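Side-chain contacts in interpain A (Prevotella intermedia, PDB 3BB7), which probably hydrolyses peptide bonds as a C10-family cysteine protease, captured here as a proenzyme fragment whose nucleophile has been replaced: residues A[92-95]-A[99-102]; A[103-106]-A[111-114]; A[139-144]-A[149-154]. The protein carries 1 engineered substitution. All coordinates share one frame; numbering follows the deposited sequence.

How the contacts relate
The three contacts form a series along the chain, and each touches the next. Contacts 1 and 2, with centres 12 Å apart, meet where Y100 O packs on T114 CG2 at 3.4 Å. Contacts 2 and 3 are 11 Å apart between centres and share an apolar seam, with L112 CD2 lying 3.6 Å from Y142 CE1. Contacts 1 and 3 do not touch; their nearest atoms are about 9 Å apart. Contact 2 comes close to the predicted active site: the side chain of T114 is about 7 Å from that of A116, the engineered nucleophile position, and that of I113 about 12 Å from that of H267. Contact 3 lies away from both.

Contact 1 (A[92-95]-A[99-102]); sequences TTWG and PYNK
G95 and Y100, with CA atoms 6.8 Å apart, mark the closest backbone approach between two irregular segments, the second of which is a type I turn from P99 to K102 entered through a cis peptide bond and closed by K102 N bonding to P99 O at 3.0 Å. From this turn the phenol of Y100 points at segment 92-95, its CG anti to the carbonyl carbon (chi1 -50°). The W94-G95 peptide lies over one face of the phenol ring, with G95 N 3.3 Å from Y100 CE1, while P99 CD covers the opposite face. Next to this peptide the indole of W94 meets the CE2 side of the phenol: Y100 CE2 stands above the CG-CD1 edge of the indole, 3.6 Å from W94 CG. The two ring planes are inclined at 43°, an oblique arrangement rather than a true stack. T92 CG2 lies on the opposite face of the indole, toward the rim near NE1 and CE2, so the two faces are touched at different places. Y100 OH closes the contact between W94 CA and W94 CD1. No hydrogen bond crosses; packing does the work. W94 NE1 is satisfied by K167 O and G95 O by T119 OG1. The indole fills the angle between helix 116-128, where it touches A122 and N126, and helix 176-192, where it meets V182 and M186.

Contact 2 (A[103-106]-A[111-114]); sequences LLPK and RLIT. Unlike the reference sequence in segment 103-106: K106 (reference Asn).
P105 and L112 join two limbs of a loop that doubles back on itself just before helix 116-128, which begins at the predicted nucleophile position in this papain-clan (CA) protease domain. The bond L112 N to P105 O, 3.1 Å and nearly straight at 171°, fixes the limbs, and L112 CD1 packs on the proline ring, 3.8 Å from P105 CB. R111 shows how a long side chain can follow a neighbouring backbone. Its CB lies against K106 CD at 3.7 Å. CG, set anti to the backbone N, rests on P105 O at 3.4 Å, and CD then passes near L104 O. The chain bends at chi3 (-59°), which brings the guanidinium back over segment 103-106: CZ comes under K106 CB, which covers one face of the flat group, and NH2 runs beside K106 CB and CG. R111 NH1 finally donates to L104 O at 2.9 Å, with the oxygen only 8° out of the guanidinium plane, so this in-plane bond helps to set the rotation of the guanidinium, together with K106 CB on one face. Deeper in, L104 CD1 packs against L112 O at 3.6 Å and also touches I113 O and T114. The apolar side chains here also press on I152 of strand 150-154. K106, which differs from the reference sequence, crosses R111 at about a right angle, and at its tip a single water accepts from both K106 NZ, at 2.7 Å, and R111 N, at 2.9 Å.

Contact 3 (A[139-144]-A[149-154]); sequences TVHYPA and GVAISA
V140 and I152 form one hydrogen-bonded pair of two antiparallel strands and Y142 and V150 the other; the strand directions differ by 151°. Four backbone bonds carry the pairing: V140 N reaches I152 O at 2.9 Å and I152 N answers to V140 O at 2.8 Å, while Y142 N to V150 O and V150 N to Y142 O repeat the exchange. Weaker CA-H...O contacts supplement them, for V150 O also receives H141 CA at 3.2 Å, and I152 O receives T139 CA. Polar side chains meet on the face that carries T139, H141, A151 and S153. There the hydroxyls of T139 and S153 share a hydrogen bond, OG1 to OG 2.7 Å, tying together a non-hydrogen-bonded pair. The imidazole of H141 presents an edge to the other strand, its CD2 3.3 Å from G149 O. Among apolar contacts, T139 CG2 leans on A151 CB on this same face, but most lie on the opposite one. I152 CB packs against V140 CG2, and I152 CD1 lies 3.9 Å from Y142 CB. The Y142 ring, swung out with CG anti to the backbone N (chi1 176°), leaves I152 behind and turns to L112. The arrangement is a two-stranded antiparallel beta hairpin, separate from the main sheet, that packs through I152 on L187 and V191 of helix 176-192 and on the loop of 103-114.

Contact 1 (A[92-95]-A[99-102])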
loop_
_atom_site.group_PDB
_atom_site.type_symbol
_atom_site.label_atom_id
_atom_site.label_comp_id
_atom_site.label_asym_id
_atom_site.label_seq_id
_atom_site.Cartn_x
_atom_site.Cartn_y
_atom_site.Cartn_z
ATOM N N THR A 92 -5.343 -9.347 6.555
ATOM C CA THR A 92 -6.471 -8.804 5.831
ATOM C C THR A 92 -6.166 -8.722 4.329
ATOM O O THR A 92 -5.004 -8.645 3.909
ATOM C CB THR A 92 -6.809 -7.396 6.333
ATOM O OG1 THR A 92 -5.613 -6.591 6.346
ATOM C CG2 THR A 92 -7.399 -7.452 7.718
ATOM N N THR A 93 -7.224 -8.739 3.524
ATOM C CA THR A 93 -7.105 -8.536 2.098
ATOM C C THR A 93 -8.114 -7.483 1.661
ATOM O O THR A 93 -9.017 -7.736 0.872
ATOM C CB THR A 93 -7.296 -9.852 1.307
ATOM O OG1 THR A 93 -8.453 -10.543 1.790
ATOM C CG2 THR A 93 -6.068 -10.733 1.459
ATOM N N TRP A 94 -7.952 -6.280 2.196
ATOM C CA TRP A 94 -8.961 -5.250 1.982
ATOM C C TRP A 94 -8.828 -4.520 0.652
ATOM O O TRP A 94 -7.830 -4.701 -0.062
ATOM C CB TRP A 94 -8.953 -4.282 3.175
ATOM C CG TRP A 94 -9.422 -4.958 4.455
ATOM C CD1 TRP A 94 -9.967 -6.212 4.573
ATOM C CD2 TRP A 94 -9.443 -4.390 5.765
ATOM N NE1 TRP A 94 -10.338 -6.460 5.881
ATOM C CE2 TRP A 94 -10.002 -5.369 6.637
ATOM C CE3 TRP A 94 -8.993 -3.168 6.312
ATOM C CZ2 TRP A 94 -10.132 -5.165 8.012
ATOM C CZ3 TRP A 94 -9.148 -2.948 7.680
ATOM C CH2 TRP A 94 -9.706 -3.953 8.517
ATOM N N GLY A 95 -9.849 -3.743 0.295
ATOM C CA GLY A 95 -9.879 -3.053 -0.973
ATOM C C GLY A 95 -10.548 -1.696 -0.823
ATOM O O GLY A 95 -10.574 -1.127 0.294
ATOM N N PRO A 99 -17.601 -3.749 0.788
ATOM C CA PRO A 99 -18.315 -2.816 1.656
ATOM C C PRO A 99 -17.446 -1.709 2.257
ATOM O O PRO A 99 -17.945 -0.894 3.055
ATOM C CB PRO A 99 -18.801 -3.720 2.787
ATOM C CG PRO A 99 -17.663 -4.740 2.906
ATOM C CD PRO A 99 -17.126 -4.937 1.525
ATOM N N TYR A 100 -16.163 -1.677 1.892
ATOM C CA TYR A 100 -15.223 -0.706 2.455
ATOM C C TYR A 100 -15.700 0.718 2.292
ATOM O O TYR A 100 -15.442 1.553 3.172
ATOM C CB TYR A 100 -13.863 -0.882 1.785
ATOM C CG TYR A 100 -13.419 -2.348 1.786
ATOM C CD1 TYR A 100 -13.427 -3.117 0.608
ATOM C CD2 TYR A 100 -13.042 -2.987 2.988
ATOM C CE1 TYR A 100 -13.050 -4.490 0.631
ATOM C CE2 TYR A 100 -12.649 -4.327 2.995
ATOM C CZ TYR A 100 -12.682 -5.069 1.829
ATOM O OH TYR A 100 -12.264 -6.377 1.926
ATOM N N ASN A 101 -16.364 0.987 1.154
ATOM C CA ASN A 101 -16.833 2.342 0.840
ATOM C C ASN A 101 -18.305 2.579 1.164
ATOM O O ASN A 101 -18.879 3.573 0.691
ATOM C CB ASN A 101 -16.575 2.667 -0.645
ATOM C CG ASN A 101 -17.443 1.820 -1.596
ATOM O OD1 ASN A 101 -18.020 0.820 -1.174
ATOM N ND2 ASN A 101 -17.545 2.239 -2.878
ATOM N N LYS A 102 -18.921 1.698 1.951
ATOM C CA LYS A 102 -20.381 1.747 2.234
ATOM C C LYS A 102 -20.857 3.094 2.737
ATOM O O LYS A 102 -21.993 3.514 2.454
ATOM C CB LYS A 102 -20.743 0.648 3.281
ATOM C CG LYS A 102 -22.202 0.504 3.700
ATOM C CD LYS A 102 -22.382 -0.765 4.543
ATOM C CE LYS A 102 -23.669 -0.676 5.307
ATOM N NZ LYS A 102 -23.947 -1.934 6.042
#

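Contact 2 (A[103-106]-A[111-114])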
loop_
_atom_site.group_PDB
_atom_site.type_symbol
_atom_site.label_atom_id
_atom_site.label_comp_id
_atom_site.label_asym_id
_atom_site.label_seq_id
_atom_site.Cartn_x
_atom_site.Cartn_y
_atom_site.Cartn_z
ATOM N N LEU A 103 -20.024 3.766 3.528
ATOM C CA LEU A 103 -20.467 5.007 4.155
ATOM C C LEU A 103 -20.207 6.269 3.318
ATOM O O LEU A 103 -20.555 7.378 3.754
ATOM C CB LEU A 103 -19.841 5.158 5.539
ATOM C CG LEU A 103 -20.219 4.047 6.507
ATOM C CD1 LEU A 103 -19.502 4.196 7.837
ATOM C CD2 LEU A 103 -21.735 3.979 6.739
ATOM N N LEU A 104 -19.585 6.111 2.147
ATOM C CA LEU A 104 -19.268 7.247 1.295
ATOM C C LEU A 104 -20.426 7.574 0.350
ATOM O O LEU A 104 -21.213 6.680 0.001
ATOM C CB LEU A 104 -17.997 6.950 0.485
ATOM C CG LEU A 104 -16.716 6.782 1.325
ATOM C CD1 LEU A 104 -15.612 6.188 0.482
ATOM C CD2 LEU A 104 -16.310 8.134 1.929
ATOM N N PRO A 105 -20.553 8.842 -0.067
ATOM C CA PRO A 105 -21.618 9.239 -0.999
ATOM C C PRO A 105 -21.709 8.405 -2.256
ATOM O O PRO A 105 -20.693 7.971 -2.811
ATOM C CB PRO A 105 -21.255 10.692 -1.342
ATOM C CG PRO A 105 -20.542 11.182 -0.133
ATOM C CD PRO A 105 -19.795 10.005 0.432
ATOM N N LYS A 106 -22.948 8.183 -2.694
ATOM C CA LYS A 106 -23.201 7.547 -3.970
ATOM C C LYS A 106 -23.170 8.631 -5.064
ATOM O O LYS A 106 -23.377 9.813 -4.783
ATOM C CB LYS A 106 -24.556 6.828 -3.906
ATOM C CG LYS A 106 -24.887 5.867 -5.038
ATOM C CD LYS A 106 -23.713 5.195 -5.695
ATOM C CE LYS A 106 -24.120 3.744 -6.044
ATOM N NZ LYS A 106 -23.787 3.361 -7.456
ATOM N N ARG A 111 -20.501 4.610 -6.555
ATOM C CA ARG A 111 -20.203 5.121 -5.227
ATOM C C ARG A 111 -18.714 5.537 -5.122
ATOM O O ARG A 111 -17.834 4.885 -5.697
ATOM C CB ARG A 111 -20.516 4.059 -4.163
ATOM C CG ARG A 111 -20.440 4.543 -2.746
ATOM C CD ARG A 111 -20.968 3.490 -1.759
ATOM N NE ARG A 111 -22.370 3.124 -2.020
ATOM C CZ ARG A 111 -23.432 3.802 -1.572
ATOM N NH1 ARG A 111 -23.296 4.897 -0.812
ATOM N NH2 ARG A 111 -24.660 3.377 -1.894
ATOM N N LEU A 112 -18.439 6.612 -4.371
ATOM C CA LEU A 112 -17.063 7.028 -4.176
ATOM C C LEU A 112 -16.266 5.867 -3.555
ATOM O O LEU A 112 -16.808 5.095 -2.736
ATOM C CB LEU A 112 -17.021 8.238 -3.252
ATOM C CG LEU A 112 -17.774 9.496 -3.745
ATOM C CD1 LEU A 112 -17.702 10.630 -2.691
ATOM C CD2 LEU A 112 -17.308 10.000 -5.142
ATOM N N ILE A 113 -14.987 5.755 -3.919
ATOM C CA ILE A 113 -14.150 4.672 -3.392
ATOM C C ILE A 113 -13.197 5.144 -2.320
ATOM O O ILE A 113 -13.004 6.350 -2.138
ATOM C CB ILE A 113 -13.465 3.888 -4.563
ATOM C CG1 ILE A 113 -12.332 4.694 -5.247
ATOM C CG2 ILE A 113 -14.536 3.439 -5.573
ATOM C CD1 ILE A 113 -11.551 3.932 -6.333
ATOM N N THR A 114 -12.651 4.213 -1.527
ATOM C CA THR A 114 -12.025 4.682 -0.300
ATOM C C THR A 114 -10.710 5.438 -0.483
ATOM O O THR A 114 -10.329 6.260 0.377
ATOM C CB THR A 114 -11.727 3.518 0.655
ATOM O OG1 THR A 114 -10.862 2.599 -0.023
ATOM C CG2 THR A 114 -13.017 2.857 1.105
HETATM O O HOH W 1 -21.648 1.952 -6.758
#

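Contact 3 (A[139-144]-A[149-154])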
loop_
_atom_site.group_PDB
_atom_site.type_symbol
_atom_site.label_atom_id
_atom_site.label_comp_id
_atom_site.label_asym_id
_atom_site.label_seq_id
_atom_site.Cartn_x
_atom_site.Cartn_y
_atom_site.Cartn_z
ATOM N N THR A 139 -14.067 17.265 8.506
ATOM C CA THR A 139 -14.908 17.129 7.332
ATOM C C THR A 139 -14.092 17.444 6.082
ATOM O O THR A 139 -13.273 18.388 6.098
ATOM C CB THR A 139 -16.105 18.104 7.449
ATOM O OG1 THR A 139 -16.879 17.753 8.599
ATOM C CG2 THR A 139 -17.010 18.047 6.213
ATOM N N VAL A 140 -14.243 16.622 5.034
ATOM C CA VAL A 140 -13.814 17.017 3.688
ATOM C C VAL A 140 -15.052 17.094 2.796
ATOM O O VAL A 140 -16.174 16.785 3.237
ATOM C CB VAL A 140 -12.763 16.055 3.119
ATOM C CG1 VAL A 140 -11.557 15.953 4.064
ATOM C CG2 VAL A 140 -13.347 14.650 2.854
ATOM N N HIS A 141 -14.887 17.547 1.558
ATOM C CA HIS A 141 -16.041 17.773 0.675
ATOM C C HIS A 141 -15.864 17.042 -0.631
ATOM O O HIS A 141 -14.728 16.777 -1.070
ATOM C CB HIS A 141 -16.264 19.285 0.452
ATOM C CG HIS A 141 -16.695 19.988 1.703
ATOM N ND1 HIS A 141 -15.797 20.504 2.620
ATOM C CD2 HIS A 141 -17.928 20.182 2.237
ATOM C CE1 HIS A 141 -16.461 21.008 3.652
ATOM N NE2 HIS A 141 -17.755 20.840 3.436
ATOM N N TYR A 142 -16.997 16.753 -1.281
ATOM C CA TYR A 142 -17.001 16.174 -2.617
ATOM C C TYR A 142 -17.819 17.065 -3.537
ATOM O O TYR A 142 -19.005 17.282 -3.294
ATOM C CB TYR A 142 -17.574 14.754 -2.615
ATOM C CG TYR A 142 -17.648 14.217 -4.028
ATOM C CD1 TYR A 142 -16.479 13.896 -4.738
ATOM C CD2 TYR A 142 -18.874 14.051 -4.665
ATOM C CE1 TYR A 142 -16.529 13.439 -6.060
ATOM C CE2 TYR A 142 -18.942 13.586 -5.976
ATOM C CZ TYR A 142 -17.769 13.281 -6.672
ATOM O OH TYR A 142 -17.822 12.812 -7.965
ATOM N N PRO A 143 -17.203 17.592 -4.606
ATOM C CA PRO A 143 -15.797 17.408 -4.997
ATOM C C PRO A 143 -14.867 18.147 -4.054
ATOM O O PRO A 143 -15.292 19.135 -3.401
ATOM C CB PRO A 143 -15.767 18.051 -6.376
ATOM C CG PRO A 143 -16.797 19.120 -6.284
ATOM C CD PRO A 143 -17.912 18.496 -5.532
ATOM N N ALA A 144 -13.621 17.678 -3.958
ATOM C CA ALA A 144 -12.692 18.238 -2.991
ATOM C C ALA A 144 -12.468 19.737 -3.151
ATOM O O ALA A 144 -12.234 20.445 -2.140
ATOM C CB ALA A 144 -11.365 17.491 -3.048
ATOM N N GLY A 149 -19.254 21.792 -1.125
ATOM C CA GLY A 149 -19.686 20.536 -1.745
ATOM C C GLY A 149 -20.367 19.629 -0.729
ATOM O O GLY A 149 -20.672 20.067 0.389
ATOM N N VAL A 150 -20.567 18.361 -1.095
ATOM C CA VAL A 150 -21.177 17.365 -0.187
ATOM C C VAL A 150 -20.202 17.071 0.945
ATOM O O VAL A 150 -19.046 16.672 0.689
ATOM C CB VAL A 150 -21.568 16.057 -0.958
ATOM C CG1 VAL A 150 -21.980 14.952 -0.006
ATOM C CG2 VAL A 150 -22.678 16.323 -1.921
ATOM N N ALA A 151 -20.663 17.189 2.196
ATOM C CA ALA A 151 -19.798 16.969 3.362
ATOM C C ALA A 151 -19.593 15.502 3.628
ATOM O O ALA A 151 -20.551 14.733 3.670
ATOM C CB ALA A 151 -20.411 17.645 4.620
ATOM N N ILE A 152 -18.343 15.135 3.854
ATOM C CA ILE A 152 -17.993 13.777 4.267
ATOM C C ILE A 152 -17.236 13.949 5.585
ATOM O O ILE A 152 -16.124 14.466 5.610
ATOM C CB ILE A 152 -17.118 13.080 3.206
ATOM C CG1 ILE A 152 -17.896 12.951 1.870
ATOM C CG2 ILE A 152 -16.627 11.725 3.739
ATOM C CD1 ILE A 152 -16.997 12.677 0.661
ATOM N N SER A 153 -17.861 13.524 6.689
ATOM C CA SER A 153 -17.382 13.862 8.030
ATOM C C SER A 153 -17.032 12.630 8.844
ATOM O O SER A 153 -17.622 11.566 8.653
ATOM C CB SER A 153 -18.468 14.653 8.767
ATOM O OG SER A 153 -18.755 15.840 8.042
ATOM N N ALA A 154 -16.105 12.805 9.785
ATOM C CA ALA A 154 -15.757 11.765 10.727
ATOM C C ALA A 154 -15.691 12.367 12.133
ATOM O O ALA A 154 -15.002 13.380 12.351
ATOM C CB ALA A 154 -14.408 11.215 10.349
#